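Local structure of S-adenosylmethionine dependent methyltransferase (Mesorhizobium loti, 3BKW) at residues D170-E175 with K189-V194; V48-G53 with L70-S75; C52-F57 with E76-R81. The protein is probably an S-adenosylmethionine-dependent methyltransferase, built on a Rossmann-like domain and expected to transfer the cofactor's methyl group to an acceptor substrate. One frame throughout, in Å; residues are numbered along the deposited sequence. Where two conformers were deposited one is given.

Contacts 2 and 3 adjoin each other within the methyltransferase domain, around the loop that follows the first strand of its Rossmann-like sheet. Their centres are about 7 Å apart and they share Cys52 and Gly53, in the loop after strand 46-50. Asp73 and Leu79 join them from the other segments, Asp73 CB lying 3.7 Å from Leu79 CD2. In Rossmann-like methyltransferases this glycine-rich corner is where S-adenosylmethionine is usually bound, although no cofactor accompanies these contacts. Contact 1 lies across the chain's centre from both, its own centre about 26 Å from that of contact 2 and 30 Å from that of contact 3. It borders the second subunit and binds two ethanediol molecules.

Contact 1. Residues D170-E175 with K189-V194; sequences DRYLVE and KHHRTV. With EDO (1,2-ethanediol), chain D; EDO (1,2-ethanediol), chain C.
Glu175 OE2 takes the backbone N-H of Thr193 at 2.8 Å in an almost straight bond (174°), and Thr196 OG1 binds the same oxygen. Thr193 is the N-cap of helix 194-203, so the carboxylate lies at a helix start, where its charge probably meets a favourable dipole. An extended chain beyond CG brings it there. In Thr193, OG1 lies between backbone N and carbonyl carbon (chi1 67°) and pairs with Thr196 OG1, while CG2 packs 3.5 Å from Tyr172 O.

The type I turn from Arg171 to Val174 offers that same carbonyl to His191, whose NE2 donates to Tyr172 O at 2.7 Å with the oxygen near the ring plane. The imidazole also sets its edge toward the face of the Tyr172 ring in a T-shaped pair, planes 71° apart. Glu213 of the second subunit binds Tyr172 OH, tying the turn to the dimer interface.

Two ethanediols, probably from the crystallisation liquor, border the strand end. One receives a bond from Arg192 NE to its O1 (2.8 Å), while Arg192 NH2 reaches Val120 O. Replacing Arg192 by an alanine would probably leave Val120 O without this donor and the diol O1 without its N-H partner. The other diol spans two histidines: its O1 donates to His191 O at 2.7 Å, and its O2 pairs with His190 ND1 at 2.8 Å.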
ATOM      1  N   ASP A 170      -6.349  -0.750  16.879  1.00 27.55           N
ATOM      2  CA  ASP A 170      -7.657  -1.417  16.878  1.00 27.57           C
ATOM      3  C   ASP A 170      -8.467  -0.868  15.698  1.00 28.24           C
ATOM      4  O   ASP A 170      -8.162   0.219  15.161  1.00 28.82           O
ATOM      5  CB  ASP A 170      -8.434  -1.249  18.190  1.00 28.80           C
ATOM      6  CG  ASP A 170      -8.911   0.174  18.398  1.00 28.17           C
ATOM      7  OD1 ASP A 170      -8.096   1.007  18.792  1.00 36.25           O
ATOM      8  OD2 ASP A 170     -10.105   0.449  18.160  1.00 40.46           O
ATOM      9  N   ARG A 171      -9.466  -1.650  15.284  1.00 30.21           N
ATOM     10  CA  ARG A 171     -10.398  -1.308  14.204  1.00 32.29           C
ATOM     11  C   ARG A 171      -9.745  -0.813  12.898  1.00 29.76           C
ATOM     12  O   ARG A 171     -10.310   0.000  12.177  1.00 28.77           O
ATOM     13  CB  ARG A 171     -11.435  -0.306  14.746  1.00 35.39           C
ATOM     14  CG  ARG A 171     -12.259  -0.887  15.914  1.00 37.18           C
ATOM     15  CD  ARG A 171     -13.283   0.066  16.517  1.00 42.33           C
ATOM     16  NE  ARG A 171     -14.401   0.404  15.622  1.00 52.14           N
ATOM     17  CZ  ARG A 171     -14.667   1.595  15.054  1.00 57.26           C
ATOM     18  NH1 ARG A 171     -13.921   2.689  15.258  1.00 57.34           N
ATOM     19  NH2 ARG A 171     -15.743   1.701  14.270  1.00 58.54           N
ATOM     20  N   TYR A 172      -8.555  -1.320  12.581  1.00 28.88           N
ATOM     21  CA  TYR A 172      -7.878  -0.921  11.342  1.00 27.50           C
ATOM     22  C   TYR A 172      -8.713  -1.188  10.100  1.00 27.58           C
ATOM     23  O   TYR A 172      -8.678  -0.392   9.149  1.00 28.74           O
ATOM     24  CB  TYR A 172      -6.533  -1.620  11.220  1.00 28.18           C
ATOM     25  CG  TYR A 172      -5.694  -1.211  10.019  1.00 29.34           C
ATOM     26  CD1 TYR A 172      -4.790  -0.144  10.099  1.00 27.39           C
ATOM     27  CD2 TYR A 172      -5.778  -1.922   8.821  1.00 27.81           C
ATOM     28  CE1 TYR A 172      -3.990   0.202   9.004  1.00 26.77           C
ATOM     29  CE2 TYR A 172      -4.985  -1.594   7.721  1.00 29.84           C
ATOM     30  CZ  TYR A 172      -4.089  -0.526   7.814  1.00 27.09           C
ATOM     31  OH  TYR A 172      -3.309  -0.189   6.730  1.00 28.95           O
ATOM     32  N   LEU A 173      -9.482  -2.281  10.107  1.00 29.74           N
ATOM     33  CA  LEU A 173     -10.315  -2.634   8.950  1.00 29.66           C
ATOM     34  C   LEU A 173     -11.732  -2.068   8.998  1.00 32.33           C
ATOM     35  O   LEU A 173     -12.533  -2.330   8.072  1.00 34.75           O
ATOM     36  CB  LEU A 173     -10.333  -4.150   8.732  1.00 29.84           C
ATOM     37  CG  LEU A 173      -9.036  -4.871   8.332  1.00 32.24           C
ATOM     38  CD1 LEU A 173      -8.408  -4.226   7.086  1.00 35.59           C
ATOM     39  CD2 LEU A 173      -8.010  -4.982   9.449  1.00 40.46           C
ATOM     40  N   VAL A 174     -12.047  -1.286  10.041  1.00 28.78           N
ATOM     41  CA  VAL A 174     -13.365  -0.667  10.174  1.00 29.45           C
ATOM     42  C   VAL A 174     -13.187   0.763   9.693  1.00 29.06           C
ATOM     43  O   VAL A 174     -12.671   1.607  10.414  1.00 31.61           O
ATOM     44  CB  VAL A 174     -13.899  -0.701  11.614  1.00 30.22           C
ATOM     45  CG1 VAL A 174     -15.310  -0.119  11.658  1.00 33.63           C
ATOM     46  CG2 VAL A 174     -13.875  -2.110  12.137  1.00 32.45           C
ATOM     47  N   GLU A 175     -13.620   1.036   8.467  1.00 29.68           N
ATOM     48  CA  GLU A 175     -13.435   2.345   7.854  1.00 31.03           C
ATOM     49  C   GLU A 175     -14.551   3.276   8.225  1.00 31.57           C
ATOM     50  O   GLU A 175     -15.663   2.832   8.540  1.00 31.17           O
ATOM     51  CB  GLU A 175     -13.289   2.202   6.348  1.00 31.26           C
ATOM     52  CG  GLU A 175     -12.016   1.464   5.963  1.00 28.90           C
ATOM     53  CD  GLU A 175     -11.844   1.282   4.474  1.00 34.15           C
ATOM     54  OE1 GLU A 175     -12.857   1.121   3.741  1.00 38.43           O
ATOM     55  OE2 GLU A 175     -10.687   1.287   4.032  1.00 33.17           O
ATOM     56  N   LYS A 189     -11.637  13.185  10.706  1.00 29.73           N
ATOM     57  CA  LYS A 189     -10.824  12.561   9.656  1.00 32.33           C
ATOM     58  C   LYS A 189     -11.493  11.282   9.234  1.00 30.84           C
ATOM     59  O   LYS A 189     -12.334  10.745   9.960  1.00 31.86           O
ATOM     60  CB  LYS A 189      -9.392  12.346  10.104  1.00 34.65           C
ATOM     61  CG  LYS A 189      -9.166  11.516  11.361  1.00 35.80           C
ATOM     62  CD  LYS A 189      -7.707  11.674  11.765  1.00 38.23           C
ATOM     63  CE  LYS A 189      -7.412  11.112  13.092  1.00 34.71           C
ATOM     64  NZ  LYS A 189      -5.989  11.481  13.471  1.00 31.12           N
ATOM     65  N   HIS A 190     -11.127  10.803   8.052  1.00 31.15           N
ATOM     66  CA  HIS A 190     -11.743   9.630   7.443  1.00 29.90           C
ATOM     67  C   HIS A 190     -10.734   8.539   7.304  1.00 29.19           C
ATOM     68  O   HIS A 190      -9.792   8.629   6.520  1.00 28.96           O
ATOM     69  CB  HIS A 190     -12.361  10.039   6.114  1.00 29.25           C
ATOM     70  CG  HIS A 190     -13.449  11.039   6.309  1.00 27.37           C
ATOM     71  ND1 HIS A 190     -14.735  10.681   6.649  1.00 33.73           N
ATOM     72  CD2 HIS A 190     -13.402  12.388   6.386  1.00 28.87           C
ATOM     73  CE1 HIS A 190     -15.455  11.770   6.833  1.00 32.89           C
ATOM     74  NE2 HIS A 190     -14.670  12.821   6.676  1.00 33.47           N
ATOM     75  N   HIS A 191     -10.942   7.501   8.116  1.00 28.55           N
ATOM     76  CA  HIS A 191     -10.072   6.364   8.142  1.00 28.10           C
ATOM     77  C   HIS A 191     -10.373   5.470   6.962  1.00 27.89           C
ATOM     78  O   HIS A 191     -11.507   5.001   6.799  1.00 29.52           O
ATOM     79  CB  HIS A 191     -10.213   5.574   9.438  1.00 28.72           C
ATOM     80  CG  HIS A 191      -9.388   4.335   9.454  1.00 27.01           C
ATOM     81  ND1 HIS A 191      -8.006   4.351   9.450  1.00 27.52           N
ATOM     82  CD2 HIS A 191      -9.751   3.035   9.451  1.00 27.63           C
ATOM     83  CE1 HIS A 191      -7.566   3.105   9.449  1.00 28.15           C
ATOM     84  NE2 HIS A 191      -8.601   2.289   9.445  1.00 26.47           N
ATOM     85  N   ARG A 192      -9.352   5.276   6.126  1.00 28.63           N
ATOM     86  CA  ARG A 192      -9.418   4.403   4.958  1.00 28.23           C
ATOM     87  C   ARG A 192      -8.097   3.669   4.938  1.00 27.67           C
ATOM     88  O   ARG A 192      -7.044   4.300   5.124  1.00 28.36           O
ATOM     89  CB  ARG A 192      -9.578   5.202   3.665  1.00 28.72           C
ATOM     90  CG  ARG A 192     -10.973   5.787   3.458  1.00 29.65           C
ATOM     91  CD  ARG A 192     -11.055   6.649   2.202  1.00 30.47           C
ATOM     92  NE  ARG A 192     -10.469   7.989   2.381  1.00 31.08           N
ATOM     93  CZ  ARG A 192     -11.137   9.141   2.576  1.00 27.17           C
ATOM     94  NH1 ARG A 192     -12.469   9.205   2.575  1.00 28.64           N
ATOM     95  NH2 ARG A 192     -10.433  10.268   2.701  1.00 28.47           N
ATOM     96  N   THR A 193      -8.142   2.368   4.653  1.00 27.37           N
ATOM     97  CA  THR A 193      -6.920   1.556   4.604  1.00 27.67           C
ATOM     98  C   THR A 193      -6.085   1.958   3.371  1.00 27.18           C
ATOM     99  O   THR A 193      -6.592   2.614   2.453  1.00 27.86           O
ATOM    100  CB  THR A 193      -7.267   0.048   4.535  1.00 29.95           C
ATOM    101  OG1 THR A 193      -7.897  -0.240   3.281  1.00 30.78           O
ATOM    102  CG2 THR A 193      -8.179  -0.400   5.717  1.00 28.48           C
ATOM    103  N   VAL A 194      -4.811   1.563   3.349  1.00 28.05           N
ATOM    104  CA  VAL A 194      -3.935   1.830   2.189  1.00 28.25           C
ATOM    105  C   VAL A 194      -4.574   1.229   0.921  1.00 28.00           C
ATOM    106  O   VAL A 194      -4.639   1.881  -0.115  1.00 27.98           O
ATOM    107  CB  VAL A 194      -2.494   1.264   2.370  1.00 28.75           C
ATOM    108  CG1 VAL A 194      -1.621   1.566   1.135  1.00 30.02           C
ATOM    109  CG2 VAL A 194      -1.820   1.817   3.640  1.00 28.59           C
TER
HETATM  110  C1  EDO D 244     -14.605   6.454   4.764  1.00 37.18           C
HETATM  111  O1  EDO D 244     -13.482   6.440   5.642  1.00 42.12           O
HETATM  112  C2  EDO D 244     -15.284   7.816   4.852  1.00 32.52           C
HETATM  113  O2  EDO D 244     -15.703   8.106   6.201  1.00 24.41           O
HETATM  114  C1  EDO C 243      -6.892   8.771   2.327  1.00 22.54           C
HETATM  115  O1  EDO C 243      -7.793   7.944   1.562  1.00 23.12           O
HETATM  116  C2  EDO C 243      -6.981   8.477   3.833  1.00 26.24           C
HETATM  117  O2  EDO C 243      -8.116   9.094   4.438  1.00 25.30           O

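Contact 2. Residues V48-G53 with L70-S75; sequences VDLGCG and LGLDLS
Asp73 reaches from the end of strand 68-73 to the loop after strand 46-50, and each step of its side chain meets something. Asp73 CB lies 3.9 Å from Cys52 SG. With CG anti to the backbone N (chi1 -158°), the carboxylate is carried over to Gly53: Asp73 CG comes within 3.7 Å of Gly53 N. Beyond it, Asp73 OD1 accepts from Gly53 N at 2.9 Å. The donor arrives from above the carboxylate plane, 46° out of it. The other oxygen, OD2, turns back on its own chain and uses its anti lone pair to accept from Ser75 N, closing an Asx turn just before helix 76-84.

Behind it the two strands run parallel, Val48 beside Leu70, Asp49 beside Gly71 and Leu50 beside Leu72. They are joined through helix 56-63 as the first beta-alpha-beta crossover of a Rossmann-like methyltransferase, and the sequence from Val48 to Gly53 fits the glycine-rich motif of that family. In relatives an acidic residue at the end of the second strand commonly binds the cofactor's ribose, a role consistent with the place of Asp73.

At the end of the ladder one carbonyl takes two donors: Leu72 O accepts from both Gly51 N at 2.8 Å and Cys52 N at 2.9 Å, the latter standing above the carbonyl plane. Gly51 and Gly53 both have positive phi, which lets the chain bend sharply here. Cys52 SG packs over the Gly71 backbone, 3.5 Å from Gly71 C, where a beta carbon on Gly71 would probably crowd the sulfur. On the sheet face bearing Val48, Leu50 and Leu72, Leu72 CD1 packs against both Val48 CG2 and Leu50 CD2, 4.1 Å from each.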
ATOM      1  N   VAL A  48      -1.738  22.570  -9.400  1.00 26.30           N
ATOM      2  CA  VAL A  48      -2.797  22.912  -8.458  1.00 27.33           C
ATOM      3  C   VAL A  48      -2.410  22.331  -7.092  1.00 26.57           C
ATOM      4  O   VAL A  48      -2.011  21.167  -7.015  1.00 27.49           O
ATOM      5  CB  VAL A  48      -4.215  22.488  -8.918  1.00 25.39           C
ATOM      6  CG1 VAL A  48      -4.326  20.977  -9.169  1.00 26.23           C
ATOM      7  CG2 VAL A  48      -5.270  22.964  -7.910  1.00 29.16           C
ATOM      8  N   ASP A  49      -2.539  23.150  -6.039  1.00 26.75           N
ATOM      9  CA  ASP A  49      -2.247  22.773  -4.671  1.00 27.74           C
ATOM     10  C   ASP A  49      -3.563  22.707  -3.932  1.00 26.79           C
ATOM     11  O   ASP A  49      -4.201  23.733  -3.724  1.00 26.87           O
ATOM     12  CB  ASP A  49      -1.304  23.805  -4.035  1.00 26.68           C
ATOM     13  CG  ASP A  49      -0.895  23.452  -2.627  1.00 28.96           C
ATOM     14  OD1 ASP A  49      -1.444  22.500  -2.055  1.00 29.56           O
ATOM     15  OD2 ASP A  49       0.015  24.107  -2.100  1.00 31.07           O
ATOM     16  N   LEU A  50      -3.984  21.491  -3.569  1.00 27.70           N
ATOM     17  CA  LEU A  50      -5.261  21.266  -2.900  1.00 26.79           C
ATOM     18  C   LEU A  50      -5.071  21.316  -1.392  1.00 28.60           C
ATOM     19  O   LEU A  50      -4.485  20.396  -0.807  1.00 28.91           O
ATOM     20  CB  LEU A  50      -5.872  19.922  -3.337  1.00 28.19           C
ATOM     21  CG  LEU A  50      -6.048  19.645  -4.827  1.00 31.11           C
ATOM     22  CD1 LEU A  50      -6.496  18.214  -5.094  1.00 35.60           C
ATOM     23  CD2 LEU A  50      -7.015  20.619  -5.433  1.00 29.33           C
ATOM     24  N   GLY A  51      -5.553  22.396  -0.775  1.00 28.52           N
ATOM     25  CA  GLY A  51      -5.417  22.641   0.679  1.00 28.50           C
ATOM     26  C   GLY A  51      -4.067  23.304   0.874  1.00 28.17           C
ATOM     27  O   GLY A  51      -3.226  22.839   1.647  1.00 29.03           O
ATOM     28  N   CYS A  52      -3.890  24.433   0.196  1.00 28.87           N
ATOM     29  CA  CYS A  52      -2.599  25.123   0.150  1.00 28.23           C
ATOM     30  C   CYS A  52      -2.161  25.857   1.424  1.00 27.51           C
ATOM     31  O   CYS A  52      -0.977  26.218   1.549  1.00 28.21           O
ATOM     32  CB  CYS A  52      -2.583  26.114  -1.022  1.00 28.11           C
ATOM     33  SG  CYS A  52      -3.695  27.503  -0.863  1.00 27.97           S
ATOM     34  N   GLY A  53      -3.104  26.118   2.328  1.00 28.72           N
ATOM     35  CA  GLY A  53      -2.822  26.843   3.554  1.00 29.01           C
ATOM     36  C   GLY A  53      -2.171  28.178   3.261  1.00 28.29           C
ATOM     37  O   GLY A  53      -2.631  28.933   2.395  1.00 27.96           O
ATOM     38  N   LEU A  70      -2.059  27.240  -8.956  1.00 27.91           N
ATOM     39  CA  LEU A  70      -3.377  27.566  -8.398  1.00 27.15           C
ATOM     40  C   LEU A  70      -3.390  26.941  -7.002  1.00 27.18           C
ATOM     41  O   LEU A  70      -3.319  25.713  -6.874  1.00 27.62           O
ATOM     42  CB  LEU A  70      -4.508  26.997  -9.245  1.00 27.54           C
ATOM     43  CG  LEU A  70      -5.936  27.160  -8.679  1.00 29.59           C
ATOM     44  CD1 LEU A  70      -6.319  28.647  -8.472  1.00 27.65           C
ATOM     45  CD2 LEU A  70      -6.933  26.457  -9.586  1.00 30.07           C
ATOM     46  N   GLY A  71      -3.452  27.783  -5.979  1.00 26.30           N
ATOM     47  CA  GLY A  71      -3.521  27.343  -4.587  1.00 26.21           C
ATOM     48  C   GLY A  71      -4.952  27.456  -4.113  1.00 26.02           C
ATOM     49  O   GLY A  71      -5.539  28.533  -4.190  1.00 27.01           O
ATOM     50  N   LEU A  72      -5.511  26.348  -3.624  1.00 26.20           N
ATOM     51  CA  LEU A  72      -6.887  26.298  -3.138  1.00 26.72           C
ATOM     52  C   LEU A  72      -6.960  25.964  -1.652  1.00 27.98           C
ATOM     53  O   LEU A  72      -6.307  25.033  -1.197  1.00 28.51           O
ATOM     54  CB  LEU A  72      -7.666  25.253  -3.912  1.00 27.40           C
ATOM     55  CG  LEU A  72      -7.716  25.412  -5.429  1.00 26.59           C
ATOM     56  CD1 LEU A  72      -8.612  24.297  -6.033  1.00 28.42           C
ATOM     57  CD2 LEU A  72      -8.210  26.787  -5.836  1.00 27.01           C
ATOM     58  N   ASP A  73      -7.797  26.705  -0.920  1.00 29.36           N
ATOM     59  CA  ASP A  73      -8.009  26.471   0.510  1.00 29.32           C
ATOM     60  C   ASP A  73      -9.404  27.005   0.879  1.00 29.87           C
ATOM     61  O   ASP A  73      -9.952  27.842   0.177  1.00 31.22           O
ATOM     62  CB  ASP A  73      -6.902  27.155   1.332  1.00 32.51           C
ATOM     63  CG  ASP A  73      -6.731  26.546   2.710  1.00 34.89           C
ATOM     64  OD1 ASP A  73      -5.869  25.644   2.858  1.00 33.41           O
ATOM     65  OD2 ASP A  73      -7.480  26.942   3.631  1.00 45.36           O
ATOM     66  N   LEU A  74      -9.971  26.485   1.957  1.00 32.65           N
ATOM     67  CA  LEU A  74     -11.296  26.917   2.421  1.00 35.22           C
ATOM     68  C   LEU A  74     -11.240  28.262   3.144  1.00 34.73           C
ATOM     69  O   LEU A  74     -12.203  29.006   3.086  1.00 36.48           O
ATOM     70  CB  LEU A  74     -11.910  25.852   3.339  1.00 34.65           C
ATOM     71  CG  LEU A  74     -13.390  26.015   3.739  1.00 34.33           C
ATOM     72  CD1 LEU A  74     -14.342  26.004   2.537  1.00 40.70           C
ATOM     73  CD2 LEU A  74     -13.755  24.890   4.693  1.00 39.81           C
ATOM     74  N   SER A  75     -10.109  28.574   3.783  1.00 34.87           N
ATOM     75  CA  SER A  75      -9.945  29.796   4.588  1.00 36.27           C
ATOM     76  C   SER A  75      -9.546  31.033   3.786  1.00 36.31           C
ATOM     77  O   SER A  75      -8.405  31.128   3.323  1.00 34.81           O
ATOM     78  CB  SER A  75      -8.906  29.555   5.696  1.00 37.06           C
ATOM     79  OG  SER A  75      -8.694  30.734   6.443  1.00 40.34           O
TER

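Contact 3. Residues C52-F57 with E76-R81; sequences CGFGWF and EKMLAR
A type II' turn from Cys52 to Gly55, closed by Gly55 N to Cys52 O, brings Phe54 alongside the first turns of helix 76-84, its CA 5.8 Å from that of Met78. Gly55 is the N-cap of helix 56-63, so this glycine-rich loop of the Rossmann-like domain leads from strand 46-50 into helix 56-63 while its second corner leans on the neighbouring helix.

The flat partners are Phe54 and Arg81. A chi1 of -176° swings the Phe54 ring away from its own N-H and toward the Arg81 side chain, and the arginine chain bends at chi3 (-56°) to lay its guanidinium over the ring. The planes differ by 21° and the centres are 4.3 Å apart. The overlap is off-centre: Arg81 NH2 comes nearest at Phe54 CE1, 3.2 Å away, and Arg81 CB covers the same rim at 3.6 Å from Phe54 CE1. Arg59 makes a second cation-pi contact with this ring.

Met78, present as selenomethionine, was deposited in two conformers. In one, bent at chi2 and chi3, Met78 SE lies 3.7 Å from Phe54 CB and obliquely to the ring, a Met-aromatic contact that is doubtful beyond this conformer; its CG rests on the Gly53 carbonyl group. Deeper in, Leu79 CD2 touches Cys52 SG at 3.6 Å, with Tyr93 packing against both residues.

Hydrogen bonding plays no part between these two segments; dispersion and the attraction of a cation for a ring hold them. Because Arg81 and part of Phe54 remain exposed, the ring can attract the charge without the full cost of desolvating it, and the pairing is probably a modest, off-centre cation-pi interaction.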
ATOM      1  N   CYS A  52      -3.890  24.433   0.196  1.00 28.87           N
ATOM      2  CA  CYS A  52      -2.599  25.123   0.150  1.00 28.23           C
ATOM      3  C   CYS A  52      -2.161  25.857   1.424  1.00 27.51           C
ATOM      4  O   CYS A  52      -0.977  26.218   1.549  1.00 28.21           O
ATOM      5  CB  CYS A  52      -2.583  26.114  -1.022  1.00 28.11           C
ATOM      6  SG  CYS A  52      -3.695  27.503  -0.863  1.00 27.97           S
ATOM      7  N   GLY A  53      -3.104  26.118   2.328  1.00 28.72           N
ATOM      8  CA  GLY A  53      -2.822  26.843   3.554  1.00 29.01           C
ATOM      9  C   GLY A  53      -2.171  28.178   3.261  1.00 28.29           C
ATOM     10  O   GLY A  53      -2.631  28.933   2.395  1.00 27.96           O
ATOM     11  N   PHE A  54      -1.068  28.456   3.959  1.00 30.17           N
ATOM     12  CA  PHE A  54      -0.296  29.690   3.796  1.00 31.77           C
ATOM     13  C   PHE A  54       0.461  29.765   2.455  1.00 30.92           C
ATOM     14  O   PHE A  54       1.065  30.784   2.173  1.00 30.52           O
ATOM     15  CB  PHE A  54       0.658  29.844   5.001  1.00 34.07           C
ATOM     16  CG  PHE A  54       1.456  31.136   5.028  1.00 37.88           C
ATOM     17  CD1 PHE A  54       0.842  32.382   4.900  1.00 44.39           C
ATOM     18  CD2 PHE A  54       2.830  31.098   5.244  1.00 43.81           C
ATOM     19  CE1 PHE A  54       1.615  33.574   4.942  1.00 42.69           C
ATOM     20  CE2 PHE A  54       3.608  32.275   5.295  1.00 42.18           C
ATOM     21  CZ  PHE A  54       2.998  33.510   5.144  1.00 40.99           C
ATOM     22  N   GLY A  55       0.431  28.700   1.648  1.00 30.15           N
ATOM     23  CA  GLY A  55       1.046  28.693   0.323  1.00 30.45           C
ATOM     24  C   GLY A  55       2.512  28.332   0.257  1.00 30.43           C
ATOM     25  O   GLY A  55       3.173  28.669  -0.721  1.00 30.58           O
ATOM     26  N   TRP A  56       3.017  27.606   1.258  1.00 30.95           N
ATOM     27  CA  TRP A  56       4.432  27.224   1.304  1.00 30.81           C
ATOM     28  C   TRP A  56       4.864  26.450   0.049  1.00 29.98           C
ATOM     29  O   TRP A  56       5.887  26.776  -0.562  1.00 29.94           O
ATOM     30  CB  TRP A  56       4.758  26.364   2.531  1.00 34.73           C
ATOM     31  CG  TRP A  56       4.558  26.990   3.854  1.00 40.07           C
ATOM     32  CD1 TRP A  56       3.567  26.707   4.752  1.00 46.56           C
ATOM     33  CD2 TRP A  56       5.382  27.986   4.462  1.00 43.48           C
ATOM     34  NE1 TRP A  56       3.719  27.476   5.885  1.00 45.58           N
ATOM     35  CE2 TRP A  56       4.832  28.263   5.741  1.00 45.58           C
ATOM     36  CE3 TRP A  56       6.536  28.676   4.054  1.00 45.77           C
ATOM     37  CZ2 TRP A  56       5.393  29.214   6.618  1.00 45.85           C
ATOM     38  CZ3 TRP A  56       7.102  29.624   4.927  1.00 47.30           C
ATOM     39  CH2 TRP A  56       6.523  29.883   6.194  1.00 47.21           C
ATOM     40  N   PHE A  57       4.056  25.463  -0.343  1.00 27.40           N
ATOM     41  CA  PHE A  57       4.348  24.674  -1.532  1.00 26.83           C
ATOM     42  C   PHE A  57       4.197  25.526  -2.804  1.00 26.69           C
ATOM     43  O   PHE A  57       4.996  25.371  -3.740  1.00 27.53           O
ATOM     44  CB  PHE A  57       3.489  23.397  -1.632  1.00 26.08           C
ATOM     45  CG  PHE A  57       3.640  22.698  -2.944  1.00 27.31           C
ATOM     46  CD1 PHE A  57       4.715  21.857  -3.176  1.00 30.83           C
ATOM     47  CD2 PHE A  57       2.747  22.957  -3.982  1.00 28.48           C
ATOM     48  CE1 PHE A  57       4.883  21.228  -4.426  1.00 29.77           C
ATOM     49  CE2 PHE A  57       2.897  22.342  -5.226  1.00 30.05           C
ATOM     50  CZ  PHE A  57       3.974  21.466  -5.443  1.00 31.05           C
ATOM     51  N   GLU A  76     -10.467  31.987   3.652  1.00 38.21           N
ATOM     52  CA  GLU A  76     -10.181  33.249   2.946  1.00 39.31           C
ATOM     53  C   GLU A  76      -9.058  34.035   3.630  1.00 40.60           C
ATOM     54  O   GLU A  76      -8.189  34.583   2.948  1.00 39.64           O
ATOM     55  CB  GLU A  76     -11.442  34.122   2.826  1.00 39.86           C
ATOM     56  CG  GLU A  76     -11.264  35.440   2.040  1.00 40.76           C
ATOM     57  CD  GLU A  76     -10.776  35.242   0.608  1.00 46.95           C
ATOM     58  OE1 GLU A  76     -11.093  34.197   0.008  1.00 42.49           O
ATOM     59  OE2 GLU A  76     -10.092  36.142   0.076  1.00 46.38           O
ATOM     60  N   LYS A  77      -9.089  34.079   4.964  1.00 42.98           N
ATOM     61  CA  LYS A  77      -8.049  34.758   5.756  1.00 43.96           C
ATOM     62  C   LYS A  77      -6.658  34.164   5.534  1.00 42.91           C
ATOM     63  O   LYS A  77      -5.685  34.915   5.439  1.00 43.88           O
ATOM     64  CB  LYS A  77      -8.395  34.769   7.251  1.00 44.82           C
ATOM     65  CG  LYS A  77      -9.548  35.705   7.581  1.00 48.66           C
ATOM     66  CD  LYS A  77      -9.889  35.696   9.064  1.00 48.08           C
ATOM     67  CE  LYS A  77     -11.005  36.689   9.375  1.00 52.68           C
ATOM     68  NZ  LYS A  77     -11.377  36.681  10.820  1.00 55.90           N
HETATM   69  N   MSE A  78      -6.583  32.833   5.409  1.00 41.63           N
HETATM   70  CA  MSE A  78      -5.306  32.172   5.177  0.50 39.83           C
HETATM   71  C   MSE A  78      -4.810  32.458   3.757  1.00 38.87           C
HETATM   72  O   MSE A  78      -3.609  32.669   3.547  1.00 38.51           O
HETATM   73  CB  MSE A  78      -5.375  30.673   5.469  0.50 39.28           C
HETATM   74  CG  MSE A  78      -4.033  30.001   5.355  0.50 39.62           C
HETATM   75 SE   MSE A  78      -2.638  30.834   6.433  0.38 37.17          SE
HETATM   76  CE  MSE A  78      -3.171  30.032   8.119  0.50 36.32           C
ATOM     77  N   LEU A  79      -5.735  32.504   2.794  1.00 36.09           N
ATOM     78  CA  LEU A  79      -5.408  32.855   1.403  1.00 36.65           C
ATOM     79  C   LEU A  79      -4.932  34.309   1.300  1.00 35.47           C
ATOM     80  O   LEU A  79      -4.065  34.612   0.479  1.00 34.04           O
ATOM     81  CB  LEU A  79      -6.601  32.621   0.465  1.00 35.78           C
ATOM     82  CG  LEU A  79      -7.070  31.173   0.271  1.00 35.85           C
ATOM     83  CD1 LEU A  79      -8.295  31.134  -0.614  1.00 33.85           C
ATOM     84  CD2 LEU A  79      -5.979  30.290  -0.304  1.00 34.55           C
ATOM     85  N   ALA A  80      -5.490  35.200   2.129  1.00 36.31           N
ATOM     86  CA  ALA A  80      -5.066  36.611   2.172  1.00 36.39           C
ATOM     87  C   ALA A  80      -3.597  36.740   2.590  1.00 36.97           C
ATOM     88  O   ALA A  80      -2.856  37.538   1.993  1.00 36.91           O
ATOM     89  CB  ALA A  80      -5.980  37.450   3.106  1.00 35.72           C
ATOM     90  N   ARG A  81      -3.193  35.947   3.589  1.00 37.02           N
ATOM     91  CA  ARG A  81      -1.791  35.907   4.059  1.00 38.08           C
ATOM     92  C   ARG A  81      -0.875  35.314   2.976  1.00 37.04           C
ATOM     93  O   ARG A  81       0.230  35.809   2.754  1.00 34.19           O
ATOM     94  CB  ARG A  81      -1.638  35.130   5.386  1.00 40.45           C
ATOM     95  CG  ARG A  81      -2.542  35.654   6.515  1.00 42.47           C
ATOM     96  CD  ARG A  81      -2.017  35.442   7.936  1.00 45.62           C
ATOM     97  NE  ARG A  81      -1.698  34.054   8.288  1.00 57.30           N
ATOM     98  CZ  ARG A  81      -0.486  33.476   8.274  1.00 61.50           C
ATOM     99  NH1 ARG A  81      -0.374  32.193   8.640  1.00 62.69           N
ATOM    100  NH2 ARG A  81       0.624  34.136   7.911  1.00 66.20           N
TER